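Local coordinates for protein beta-fructofuranosidase (Bifidobacterium adolescentis, PDB 6NOB) that probably hydrolyses terminal beta-fructofuranoside residues, as in sucrose, in the manner of the glycoside hydrolase family 32 enzymes to which it belongs, at residues T292-S297 against A340-S345; P361-F366 against P419-K424; M534-G539 against T548-Q553; D588-E593 against L606-D611. All blocks are in the same frame, centred on the assembly; numbering follows the deposited sequence.

Contact 1: residues T292-S297 against A340-S345; sequences TNLPVS and AMTLFS
Thr292 and Ala340 exchange both of their backbone polar groups. The amide N of Ala340 reaches Thr292 O over 2.9 Å in an almost straight bond (176°). In the return bond Thr292 N approaches Ala340 O at 3.1 Å. This is an antiparallel hydrogen-bonded pair, and it joins strand 285-295 to strand 337-347 at the second and third positions of a five-stranded sheet within the catalytic domain, which in family 32 is a five-bladed beta-propeller. The short segments meet at 96°; the pairing of the two strands runs on through Leu294 and Val338, while the backbone of Asn293 bonds to Gly264. The two threonine hydroxyls find their partners outside this pair of segments. The hydroxyl of Thr292, placed opposite its own backbone N (chi1 -173°), is turned to the carbonyl of Asp266, which leaves the methyl CG2 for the contact. That methyl meets Thr342 at about a right angle, 3.4 Å from OG1 and 3.6 Å from CG2. Thr342 OG1 has its hydrogen-bond partner in the hydroxyl of Thr290. Alongside, the branch CD1 of Leu294 lies 3.8 Å from Ala340 CB and 4.0 Å from Thr342 CG2, and Phe263 covers both Leu294 and Thr342.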
loop_
_atom_site.group_PDB
_atom_site.type_symbol
_atom_site.label_atom_id
_atom_site.label_comp_id
_atom_site.label_asym_id
_atom_site.label_seq_id
_atom_site.Cartn_x
_atom_site.Cartn_y
_atom_site.Cartn_z
ATOM N N THR A 292 -6.936 -6.682 15.185
ATOM C CA THR A 292 -6.571 -6.597 16.595
ATOM C C THR A 292 -6.066 -7.964 17.051
ATOM O O THR A 292 -5.748 -8.834 16.234
ATOM C CB THR A 292 -7.752 -6.119 17.446
ATOM O OG1 THR A 292 -7.311 -5.900 18.791
ATOM C CG2 THR A 292 -8.868 -7.152 17.449
ATOM N N ASN A 293 -5.978 -8.144 18.368
ATOM C CA ASN A 293 -5.667 -9.432 18.970
ATOM C C ASN A 293 -6.603 -9.649 20.150
ATOM O O ASN A 293 -7.088 -8.693 20.759
ATOM C CB ASN A 293 -4.198 -9.518 19.423
ATOM C CG ASN A 293 -3.777 -8.332 20.279
ATOM O OD1 ASN A 293 -3.257 -7.337 19.772
ATOM N ND2 ASN A 293 -3.998 -8.436 21.586
ATOM N N LEU A 294 -6.862 -10.912 20.465
ATOM C CA LEU A 294 -7.772 -11.254 21.545
ATOM C C LEU A 294 -7.124 -12.272 22.467
ATOM O O LEU A 294 -6.226 -13.012 22.049
ATOM C CB LEU A 294 -9.095 -11.812 20.996
ATOM C CG LEU A 294 -9.992 -10.795 20.278
ATOM C CD1 LEU A 294 -11.182 -11.477 19.614
ATOM C CD2 LEU A 294 -10.458 -9.715 21.244
ATOM N N PRO A 295 -7.541 -12.325 23.733
ATOM C CA PRO A 295 -7.000 -13.343 24.642
ATOM C C PRO A 295 -7.345 -14.742 24.155
ATOM O O PRO A 295 -8.484 -15.018 23.772
ATOM C CB PRO A 295 -7.677 -13.028 25.983
ATOM C CG PRO A 295 -8.181 -11.632 25.858
ATOM C CD PRO A 295 -8.486 -11.419 24.410
ATOM N N VAL A 296 -6.349 -15.630 24.178
ATOM C CA VAL A 296 -6.580 -17.006 23.759
ATOM C C VAL A 296 -7.588 -17.696 24.665
ATOM O O VAL A 296 -8.189 -18.701 24.268
ATOM C CB VAL A 296 -5.251 -17.792 23.706
ATOM C CG1 VAL A 296 -4.275 -17.119 22.750
ATOM C CG2 VAL A 296 -4.648 -17.930 25.096
ATOM N N SER A 297 -7.801 -17.173 25.876
ATOM C CA SER A 297 -8.817 -17.714 26.771
ATOM C C SER A 297 -10.233 -17.527 26.238
ATOM O O SER A 297 -11.159 -18.153 26.762
ATOM C CB SER A 297 -8.691 -17.072 28.154
ATOM O OG SER A 297 -8.740 -15.659 28.067
ATOM N N ALA A 340 -6.590 -11.555 15.654
ATOM C CA ALA A 340 -8.001 -11.770 15.372
ATOM C C ALA A 340 -8.550 -10.654 14.498
ATOM O O ALA A 340 -8.144 -9.494 14.623
ATOM C CB ALA A 340 -8.822 -11.857 16.666
ATOM N N MET A 341 -9.476 -11.017 13.613
ATOM C CA MET A 341 -10.249 -10.059 12.828
ATOM C C MET A 341 -11.591 -9.883 13.520
ATOM O O MET A 341 -12.480 -10.731 13.400
ATOM C CB MET A 341 -10.432 -10.539 11.395
ATOM C CG MET A 341 -9.205 -10.410 10.538
ATOM S SD MET A 341 -9.601 -10.741 8.817
ATOM C CE MET A 341 -7.951 -10.935 8.153
ATOM N N THR A 342 -11.738 -8.784 14.246
ATOM C CA THR A 342 -12.981 -8.509 14.947
ATOM C C THR A 342 -14.008 -7.934 13.981
ATOM O O THR A 342 -13.738 -6.951 13.283
ATOM C CB THR A 342 -12.729 -7.558 16.114
ATOM O OG1 THR A 342 -11.731 -6.597 15.744
ATOM C CG2 THR A 342 -12.260 -8.341 17.333
ATOM N N LEU A 343 -15.180 -8.559 13.939
ATOM C CA LEU A 343 -16.223 -8.225 12.981
ATOM C C LEU A 343 -17.279 -7.335 13.625
ATOM O O LEU A 343 -17.700 -7.573 14.761
ATOM C CB LEU A 343 -16.874 -9.497 12.435
ATOM C CG LEU A 343 -17.828 -9.337 11.252
ATOM C CD1 LEU A 343 -17.096 -8.805 10.034
ATOM C CD2 LEU A 343 -18.505 -10.660 10.937
ATOM N N PHE A 344 -17.698 -6.306 12.887
ATOM C CA PHE A 344 -18.760 -5.400 13.297
ATOM C C PHE A 344 -19.758 -5.247 12.158
ATOM O O PHE A 344 -19.416 -5.414 10.984
ATOM C CB PHE A 344 -18.223 -4.015 13.682
ATOM C CG PHE A 344 -17.260 -4.027 14.834
ATOM C CD1 PHE A 344 -15.916 -4.304 14.633
ATOM C CD2 PHE A 344 -17.696 -3.741 16.116
ATOM C CE1 PHE A 344 -15.030 -4.305 15.691
ATOM C CE2 PHE A 344 -16.815 -3.741 17.179
ATOM C CZ PHE A 344 -15.479 -4.023 16.967
ATOM N N SER A 345 -21.000 -4.915 12.507
ATOM C CA SER A 345 -22.029 -4.702 11.498
ATOM C C SER A 345 -22.918 -3.533 11.894
ATOM O O SER A 345 -23.131 -3.262 13.078
ATOM C CB SER A 345 -22.902 -5.944 11.283
ATOM O OG SER A 345 -23.607 -6.282 12.459
#

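Contact 2: residues P361-F366 against P419-K424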
loop_
_atom_site.group_PDB
_atom_site.type_symbol
_atom_site.label_atom_id
_atom_site.label_comp_id
_atom_site.label_asym_id
_atom_site.label_seq_id
_atom_site.Cartn_x
_atom_site.Cartn_y
_atom_site.Cartn_z
ATOM N N PRO A 361 -15.019 -12.283 16.819
ATOM C CA PRO A 361 -13.941 -12.494 15.839
ATOM C C PRO A 361 -14.394 -13.429 14.729
ATOM O O PRO A 361 -14.698 -14.599 14.970
ATOM C CB PRO A 361 -12.819 -13.114 16.679
ATOM C CG PRO A 361 -13.535 -13.803 17.796
ATOM C CD PRO A 361 -14.737 -12.942 18.106
ATOM N N VAL A 362 -14.441 -12.905 13.501
ATOM C CA VAL A 362 -14.774 -13.749 12.357
ATOM C C VAL A 362 -13.629 -14.706 12.051
ATOM O O VAL A 362 -13.845 -15.783 11.481
ATOM C CB VAL A 362 -15.133 -12.877 11.135
ATOM C CG1 VAL A 362 -13.903 -12.158 10.606
ATOM C CG2 VAL A 362 -15.780 -13.713 10.041
ATOM N N LEU A 363 -12.406 -14.347 12.439
ATOM C CA LEU A 363 -11.229 -15.153 12.151
ATOM C C LEU A 363 -10.168 -14.904 13.212
ATOM O O LEU A 363 -9.928 -13.760 13.605
ATOM C CB LEU A 363 -10.663 -14.835 10.760
ATOM C CG LEU A 363 -9.398 -15.597 10.354
ATOM C CD1 LEU A 363 -9.708 -17.072 10.171
ATOM C CD2 LEU A 363 -8.786 -15.014 9.087
ATOM N N ALA A 364 -9.548 -15.984 13.678
ATOM C CA ALA A 364 -8.373 -15.916 14.535
ATOM C C ALA A 364 -7.339 -16.887 13.989
ATOM O O ALA A 364 -7.675 -18.029 13.659
ATOM C CB ALA A 364 -8.715 -16.250 15.992
ATOM N N ASP A 365 -6.091 -16.437 13.882
ATOM C CA ASP A 365 -5.019 -17.237 13.291
ATOM C C ASP A 365 -4.232 -17.893 14.421
ATOM O O ASP A 365 -3.232 -17.356 14.898
ATOM C CB ASP A 365 -4.123 -16.377 12.406
ATOM C CG ASP A 365 -3.237 -17.205 11.488
ATOM O OD1 ASP A 365 -3.025 -18.403 11.774
ATOM O OD2 ASP A 365 -2.740 -16.653 10.483
ATOM N N PHE A 366 -4.685 -19.074 14.846
ATOM C CA PHE A 366 -3.960 -19.810 15.873
ATOM C C PHE A 366 -2.738 -20.526 15.319
ATOM O O PHE A 366 -1.808 -20.815 16.079
ATOM C CB PHE A 366 -4.882 -20.810 16.570
ATOM C CG PHE A 366 -5.537 -20.256 17.800
ATOM C CD1 PHE A 366 -6.710 -19.523 17.705
ATOM C CD2 PHE A 366 -4.968 -20.445 19.051
ATOM C CE1 PHE A 366 -7.311 -19.000 18.835
ATOM C CE2 PHE A 366 -5.562 -19.926 20.184
ATOM C CZ PHE A 366 -6.735 -19.204 20.077
ATOM N N PRO A 419 -20.899 -14.736 13.087
ATOM C CA PRO A 419 -20.354 -15.266 11.829
ATOM C C PRO A 419 -18.901 -15.685 12.001
ATOM O O PRO A 419 -18.097 -14.963 12.593
ATOM C CB PRO A 419 -20.491 -14.090 10.852
ATOM C CG PRO A 419 -21.406 -13.103 11.536
ATOM C CD PRO A 419 -21.184 -13.296 12.998
ATOM N N LYS A 420 -18.575 -16.862 11.477
ATOM C CA LYS A 420 -17.232 -17.417 11.542
ATOM C C LYS A 420 -16.823 -17.900 10.161
ATOM O O LYS A 420 -17.618 -18.524 9.452
ATOM C CB LYS A 420 -17.153 -18.578 12.543
ATOM C CG LYS A 420 -17.667 -18.249 13.938
ATOM C CD LYS A 420 -16.734 -17.296 14.680
ATOM C CE LYS A 420 -17.290 -16.947 16.058
ATOM N NZ LYS A 420 -16.564 -15.813 16.687
ATOM N N LEU A 421 -15.582 -17.611 9.780
ATOM C CA LEU A 421 -15.036 -18.130 8.532
ATOM C C LEU A 421 -14.515 -19.542 8.772
ATOM O O LEU A 421 -13.531 -19.737 9.492
ATOM C CB LEU A 421 -13.929 -17.225 8.004
ATOM C CG LEU A 421 -13.176 -17.799 6.803
ATOM C CD1 LEU A 421 -14.102 -17.950 5.603
ATOM C CD2 LEU A 421 -11.969 -16.944 6.452
ATOM N N ASP A 422 -15.179 -20.530 8.177
ATOM C CA ASP A 422 -14.712 -21.913 8.213
ATOM C C ASP A 422 -13.576 -22.039 7.204
ATOM O O ASP A 422 -13.811 -22.185 6.002
ATOM C CB ASP A 422 -15.855 -22.873 7.904
ATOM C CG ASP A 422 -15.440 -24.332 7.992
ATOM O OD1 ASP A 422 -14.337 -24.614 8.507
ATOM O OD2 ASP A 422 -16.220 -25.198 7.542
ATOM N N VAL A 423 -12.338 -21.976 7.690
ATOM C CA VAL A 423 -11.175 -21.960 6.807
ATOM C C VAL A 423 -11.006 -23.329 6.165
ATOM O O VAL A 423 -10.855 -24.341 6.858
ATOM C CB VAL A 423 -9.908 -21.552 7.568
ATOM C CG1 VAL A 423 -8.719 -21.506 6.618
ATOM C CG2 VAL A 423 -10.105 -20.207 8.257
ATOM N N LYS A 424 -11.023 -23.364 4.830
ATOM C CA LYS A 424 -10.712 -24.572 4.078
ATOM C C LYS A 424 -9.297 -24.575 3.518
ATOM O O LYS A 424 -8.769 -25.653 3.221
ATOM C CB LYS A 424 -11.698 -24.758 2.918
ATOM C CG LYS A 424 -13.163 -24.799 3.326
ATOM C CD LYS A 424 -13.472 -25.988 4.219
ATOM C CE LYS A 424 -14.973 -26.188 4.355
ATOM N NZ LYS A 424 -15.310 -27.354 5.217
#
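Lys420 NZ donates to the carbonyl oxygen of Pro361 over 2.8 Å, arriving from above the carbonyl plane. The lysine leaves its own strand on the side away from Pro361, and a bend at chi2 (-71°) followed by an extended end carries the ammonium back across. Its CD passes 3.4 Å from Pro361 O, and NZ settles 3.7 Å from the ring carbon CD of Pro361, so the chain runs beside the proline ring as well as gripping the carbonyl. A methionine in its place would probably leave Pro361 O without its charged donor and the end of the side chain free to turn. One residue on, Leu421 N gives Val362 O a bond of 3.0 Å that is practically straight (178°) and lies in the carbonyl plane. The chain turns a corner at Val362, and the contact thereby brings strand 357-365 of one sheet against strand 418-428 of another, a junction between sheets of the family 32 propeller domain. Val362 CA lies 3.5 Å from Pro419 O in a CA-H...O contact, while its CG2 rests 3.7 Å from the same oxygen. Beyond the corner the contact becomes apolar: Leu363 CD1 meets Val423 CG2 at 3.7 Å, the two side chains crossing at about a right angle, with Leu421 CD2 farther off. Ala388 of strand 385-396 touches both Leu363 and Leu421, and Leu412 packs on Val362.

Contact 3: residues M534-G539 against T548-Q553; sequences MVLAKG and TELLLQ
A classic beta bulge interrupts the antiparallel hairpin of strands 532-540 and 547-555: Leu536 and Ala537 both face Leu550. The carbonyl oxygen of Leu550 takes Leu536 N at 2.8 Å and a weak second bond from Ala537 N at 3.4 Å; Leu550 N returns a bond to Ala537 O. On one flank Met534 and Leu552 form a hydrogen-bonded pair, on the other Gly539 and Thr548. Leu536 lays CB and CD1 each 4.1 Å from Leu550 CG, its CG held opposite the carbonyl carbon (chi1 -48°) and CD1 also near Leu552 N. An alanine here would take away the isobutyl branch and would probably open a gap beside Leu550, Leu561 and Leu616, all of which the leucine touches. Met534, Ala537, Leu550 and Leu552 share one face; Val535, Lys538, Glu549 and Leu551 share the other. There Val535 CG2 lies beside Leu551 CD2 at 3.6 Å, and Lys538 runs alongside Glu549, NZ standing 4.2 Å from OE2, near but not in contact. The one-residue shift of register is what a classic bulge produces, here in a hairpin of the seven-stranded sheet of the C-terminal beta-sandwich of family 32 enzymes.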
loop_
_atom_site.group_PDB
_atom_site.type_symbol
_atom_site.label_atom_id
_atom_site.label_comp_id
_atom_site.label_asym_id
_atom_site.label_seq_id
_atom_site.Cartn_x
_atom_site.Cartn_y
_atom_site.Cartn_z
ATOM N N MET A 534 16.633 -18.054 -14.323
ATOM C CA MET A 534 16.289 -16.834 -15.046
ATOM C C MET A 534 16.939 -15.655 -14.333
ATOM O O MET A 534 16.519 -15.284 -13.232
ATOM C CB MET A 534 14.772 -16.649 -15.138
ATOM C CG MET A 534 14.095 -17.531 -16.179
ATOM S SD MET A 534 12.291 -17.438 -16.128
ATOM C CE MET A 534 12.012 -15.765 -16.707
ATOM N N VAL A 535 17.965 -15.074 -14.952
ATOM C CA VAL A 535 18.600 -13.865 -14.436
ATOM C C VAL A 535 17.711 -12.681 -14.808
ATOM O O VAL A 535 17.593 -12.328 -15.982
ATOM C CB VAL A 535 20.017 -13.691 -14.992
ATOM C CG1 VAL A 535 20.617 -12.373 -14.523
ATOM C CG2 VAL A 535 20.897 -14.866 -14.591
ATOM N N LEU A 536 17.079 -12.070 -13.807
ATOM C CA LEU A 536 16.127 -10.997 -14.065
ATOM C C LEU A 536 16.780 -9.619 -14.055
ATOM O O LEU A 536 16.421 -8.760 -14.869
ATOM C CB LEU A 536 14.993 -11.043 -13.038
ATOM C CG LEU A 536 14.341 -12.408 -12.792
ATOM C CD1 LEU A 536 13.238 -12.294 -11.748
ATOM C CD2 LEU A 536 13.795 -12.993 -14.088
ATOM N N ALA A 537 17.729 -9.386 -13.151
ATOM C CA ALA A 537 18.366 -8.082 -13.047
ATOM C C ALA A 537 19.644 -8.206 -12.233
ATOM O O ALA A 537 19.811 -9.131 -11.432
ATOM C CB ALA A 537 17.434 -7.046 -12.410
ATOM N N LYS A 538 20.544 -7.254 -12.459
ATOM C CA LYS A 538 21.772 -7.121 -11.695
ATOM C C LYS A 538 21.887 -5.682 -11.213
ATOM O O LYS A 538 21.253 -4.772 -11.753
ATOM C CB LYS A 538 23.011 -7.492 -12.525
ATOM C CG LYS A 538 23.203 -8.983 -12.745
ATOM C CD LYS A 538 23.966 -9.259 -14.033
ATOM C CE LYS A 538 24.755 -10.556 -13.939
ATOM N NZ LYS A 538 24.970 -11.186 -15.275
ATOM N N GLY A 539 22.711 -5.484 -10.191
ATOM C CA GLY A 539 22.914 -4.154 -9.655
ATOM C C GLY A 539 23.950 -4.103 -8.555
ATOM O O GLY A 539 24.959 -4.814 -8.601
ATOM N N THR A 548 24.811 -7.161 -6.724
ATOM C CA THR A 548 23.576 -7.890 -6.477
ATOM C C THR A 548 23.115 -8.574 -7.758
ATOM O O THR A 548 23.417 -8.125 -8.869
ATOM C CB THR A 548 22.451 -6.990 -5.962
ATOM O OG1 THR A 548 22.185 -5.943 -6.904
ATOM C CG2 THR A 548 22.851 -6.378 -4.629
ATOM N N GLU A 549 22.364 -9.659 -7.585
ATOM C CA GLU A 549 21.834 -10.431 -8.699
ATOM C C GLU A 549 20.459 -10.947 -8.311
ATOM O O GLU A 549 20.287 -11.480 -7.211
ATOM C CB GLU A 549 22.768 -11.593 -9.061
ATOM C CG GLU A 549 22.565 -12.128 -10.464
ATOM C CD GLU A 549 23.499 -13.274 -10.799
ATOM O OE1 GLU A 549 24.023 -13.920 -9.866
ATOM O OE2 GLU A 549 23.709 -13.524 -12.004
ATOM N N LEU A 550 19.488 -10.775 -9.205
ATOM C CA LEU A 550 18.107 -11.179 -8.971
ATOM C C LEU A 550 17.764 -12.324 -9.914
ATOM O O LEU A 550 17.826 -12.163 -11.138
ATOM C CB LEU A 550 17.151 -10.004 -9.179
ATOM C CG LEU A 550 15.657 -10.303 -9.041
ATOM C CD1 LEU A 550 15.345 -10.764 -7.630
ATOM C CD2 LEU A 550 14.824 -9.083 -9.411
ATOM N N LEU A 551 17.397 -13.471 -9.347
ATOM C CA LEU A 551 17.128 -14.668 -10.128
ATOM C C LEU A 551 15.773 -15.257 -9.768
ATOM O O LEU A 551 15.307 -15.145 -8.632
ATOM C CB LEU A 551 18.188 -15.753 -9.900
ATOM C CG LEU A 551 19.648 -15.344 -9.740
ATOM C CD1 LEU A 551 20.467 -16.539 -9.283
ATOM C CD2 LEU A 551 20.183 -14.797 -11.047
ATOM N N LEU A 552 15.149 -15.885 -10.759
ATOM C CA LEU A 552 14.170 -16.937 -10.526
ATOM C C LEU A 552 14.844 -18.257 -10.873
ATOM O O LEU A 552 15.324 -18.433 -11.998
ATOM C CB LEU A 552 12.905 -16.743 -11.359
ATOM C CG LEU A 552 11.785 -17.708 -10.962
ATOM C CD1 LEU A 552 11.129 -17.280 -9.651
ATOM C CD2 LEU A 552 10.755 -17.855 -12.069
ATOM N N GLN A 553 14.898 -19.171 -9.911
ATOM C CA GLN A 553 15.658 -20.400 -10.082
ATOM C C GLN A 553 14.844 -21.580 -9.582
ATOM O O GLN A 553 14.247 -21.515 -8.503
ATOM C CB GLN A 553 16.993 -20.321 -9.335
ATOM C CG GLN A 553 17.808 -21.593 -9.382
ATOM C CD GLN A 553 19.237 -21.373 -8.937
ATOM O OE1 GLN A 553 20.167 -21.960 -9.487
ATOM N NE2 GLN A 553 19.421 -20.518 -7.935
#

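Contact 4: residues D588-E593 against L606-D611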
loop_
_atom_site.group_PDB
_atom_site.type_symbol
_atom_site.label_atom_id
_atom_site.label_comp_id
_atom_site.label_asym_id
_atom_site.label_seq_id
_atom_site.Cartn_x
_atom_site.Cartn_y
_atom_site.Cartn_z
ATOM N N ASP A 588 10.475 -3.430 -13.239
ATOM C CA ASP A 588 10.293 -2.002 -13.481
ATOM C C ASP A 588 11.398 -1.232 -12.747
ATOM O O ASP A 588 11.159 -0.609 -11.710
ATOM C CB ASP A 588 8.896 -1.557 -13.041
ATOM C CG ASP A 588 8.613 -0.102 -13.355
ATOM O OD1 ASP A 588 9.309 0.475 -14.219
ATOM O OD2 ASP A 588 7.687 0.463 -12.736
ATOM N N ARG A 589 12.616 -1.305 -13.292
ATOM C CA ARG A 589 13.775 -0.539 -12.836
ATOM C C ARG A 589 14.256 -0.936 -11.442
ATOM O O ARG A 589 15.429 -1.289 -11.271
ATOM C CB ARG A 589 13.470 0.963 -12.886
ATOM C CG ARG A 589 13.405 1.518 -14.304
ATOM C CD ARG A 589 12.561 2.779 -14.374
ATOM N NE ARG A 589 13.169 3.887 -13.645
ATOM C CZ ARG A 589 14.053 4.731 -14.169
ATOM N NH1 ARG A 589 14.437 4.592 -15.431
ATOM N NH2 ARG A 589 14.553 5.713 -13.432
ATOM N N ASN A 590 13.379 -0.878 -10.433
ATOM C CA ASN A 590 13.813 -1.193 -9.076
ATOM C C ASN A 590 12.815 -2.064 -8.319
ATOM O O ASN A 590 12.806 -2.042 -7.083
ATOM C CB ASN A 590 14.088 0.090 -8.276
ATOM C CG ASN A 590 12.847 0.947 -8.086
ATOM O OD1 ASN A 590 11.767 0.630 -8.592
ATOM N ND2 ASN A 590 12.996 2.041 -7.348
ATOM N N VAL A 591 11.981 -2.827 -9.020
ATOM C CA VAL A 591 11.012 -3.705 -8.372
ATOM C C VAL A 591 10.627 -4.790 -9.368
ATOM O O VAL A 591 10.505 -4.538 -10.569
ATOM C CB VAL A 591 9.781 -2.911 -7.870
ATOM C CG1 VAL A 591 9.087 -2.192 -9.027
ATOM C CG2 VAL A 591 8.806 -3.819 -7.127
ATOM N N VAL A 592 10.457 -6.009 -8.859
ATOM C CA VAL A 592 10.056 -7.153 -9.667
ATOM C C VAL A 592 8.724 -7.667 -9.144
ATOM O O VAL A 592 8.435 -7.592 -7.946
ATOM C CB VAL A 592 11.126 -8.273 -9.657
ATOM C CG1 VAL A 592 11.129 -9.014 -8.328
ATOM C CG2 VAL A 592 10.908 -9.241 -10.811
ATOM N N GLU A 593 7.892 -8.155 -10.062
ATOM C CA GLU A 593 6.650 -8.841 -9.717
ATOM C C GLU A 593 6.506 -10.028 -10.656
ATOM O O GLU A 593 6.503 -9.854 -11.879
ATOM C CB GLU A 593 5.437 -7.908 -9.819
ATOM C CG GLU A 593 5.551 -6.651 -8.965
ATOM C CD GLU A 593 4.248 -5.888 -8.858
ATOM O OE1 GLU A 593 3.294 -6.427 -8.263
ATOM O OE2 GLU A 593 4.181 -4.747 -9.365
ATOM N N LEU A 606 11.271 -5.436 -3.792
ATOM C CA LEU A 606 12.127 -4.367 -4.286
ATOM C C LEU A 606 13.506 -4.914 -4.629
ATOM O O LEU A 606 14.074 -5.719 -3.887
ATOM C CB LEU A 606 12.261 -3.259 -3.242
ATOM C CG LEU A 606 10.986 -2.563 -2.764
ATOM C CD1 LEU A 606 11.330 -1.480 -1.753
ATOM C CD2 LEU A 606 10.217 -1.984 -3.939
ATOM N N PHE A 607 14.045 -4.472 -5.764
ATOM C CA PHE A 607 15.410 -4.829 -6.145
ATOM C C PHE A 607 15.918 -3.768 -7.110
ATOM O O PHE A 607 15.473 -3.719 -8.261
ATOM C CB PHE A 607 15.466 -6.214 -6.776
ATOM C CG PHE A 607 16.855 -6.642 -7.150
ATOM C CD1 PHE A 607 17.363 -6.374 -8.412
ATOM C CD2 PHE A 607 17.663 -7.291 -6.231
ATOM C CE1 PHE A 607 18.647 -6.756 -8.752
ATOM C CE2 PHE A 607 18.947 -7.677 -6.566
ATOM C CZ PHE A 607 19.440 -7.410 -7.828
ATOM N N GLN A 608 16.858 -2.944 -6.653
ATOM C CA GLN A 608 17.382 -1.843 -7.458
ATOM C C GLN A 608 18.309 -2.387 -8.538
ATOM O O GLN A 608 19.466 -2.721 -8.275
ATOM C CB GLN A 608 18.109 -0.836 -6.573
ATOM C CG GLN A 608 18.606 0.388 -7.322
ATOM C CD GLN A 608 17.474 1.173 -7.960
ATOM O OE1 GLN A 608 16.631 1.741 -7.266
ATOM N NE2 GLN A 608 17.451 1.208 -9.288
ATOM N N GLY A 609 17.804 -2.476 -9.765
ATOM C CA GLY A 609 18.661 -2.787 -10.886
ATOM C C GLY A 609 19.514 -1.601 -11.286
ATOM O O GLY A 609 19.239 -0.452 -10.938
ATOM N N ALA A 610 20.582 -1.891 -12.025
ATOM C CA ALA A 610 21.483 -0.836 -12.467
ATOM C C ALA A 610 20.752 0.148 -13.375
ATOM O O ALA A 610 19.804 -0.208 -14.082
ATOM C CB ALA A 610 22.685 -1.434 -13.197
ATOM N N ASP A 611 21.192 1.404 -13.337
ATOM C CA ASP A 611 20.620 2.412 -14.217
ATOM C C ASP A 611 21.009 2.130 -15.662
ATOM O O ASP A 611 22.048 1.527 -15.945
ATOM C CB ASP A 611 21.083 3.812 -13.810
ATOM C CG ASP A 611 20.084 4.890 -14.192
ATOM O OD1 ASP A 611 18.864 4.614 -14.174
ATOM O OD2 ASP A 611 20.517 6.016 -14.512
HETATM O O HOH W 1 17.095 0.414 -13.239
HETATM O O HOH W 2 16.986 6.790 -14.602
#
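Gln608 CG stands anti to the backbone N (chi1 -176°), and the chain then turns at chi2 (61°), a bend that brings its amide against the CB of Asn590, whose own CG sits between backbone N and carbonyl carbon. The two amides are inclined by 57°, and it is Gln608 OE1 that comes closest, 3.2 Å from Asn590 CB. The NE2 of the glutamine is spent within its own segment, on Gly609 O at 2.9 Å and almost in the amide plane. Backbone bonds tie the two segments: Gly609 N reaches Arg589 O at 3.1 Å, and Phe607 N meets Asn590 O at 3.0 Å. Where strand 591-596 begins, Val591 and Leu606 form a non-hydrogen-bonded antiparallel pair, with Val591 CG2 3.9 Å from Leu606 CD2; Met471 and Phe454 cover both. A water accepts from Arg589 NH2 and donates to Asp611 OD1. The NE of Arg589 is bonded to Arg117 O. No N-H of Arg589 points at the acid, which lies well out of the guanidinium plane, so with NH2 4.5 Å from Asp611 OD1 their attraction is probably undirected, and the water supplies the directed link.

The four contacts fall into two touching pairs, an example of local contacts gathering at two separate places in one chain. Contacts 1 and 2 have centres 10 Å apart: strands 337-347 and 357-365 are neighbours in one sheet, from which contact 2 crosses to another. Met341 N meets Leu363 O at 2.8 Å in a probable hydrogen bond, and Leu294 CD1 packs on Pro361 CB. Contacts 3 and 4 are likewise centred 10 Å apart, joined by a probable bond from Ala610 N to Lys538 O and by Phe607, whose ring lies against Thr548 and Leu550. Contacts 1 and 4 are about 20 Å apart at their nearest atoms, on opposite sides of the chain's centre.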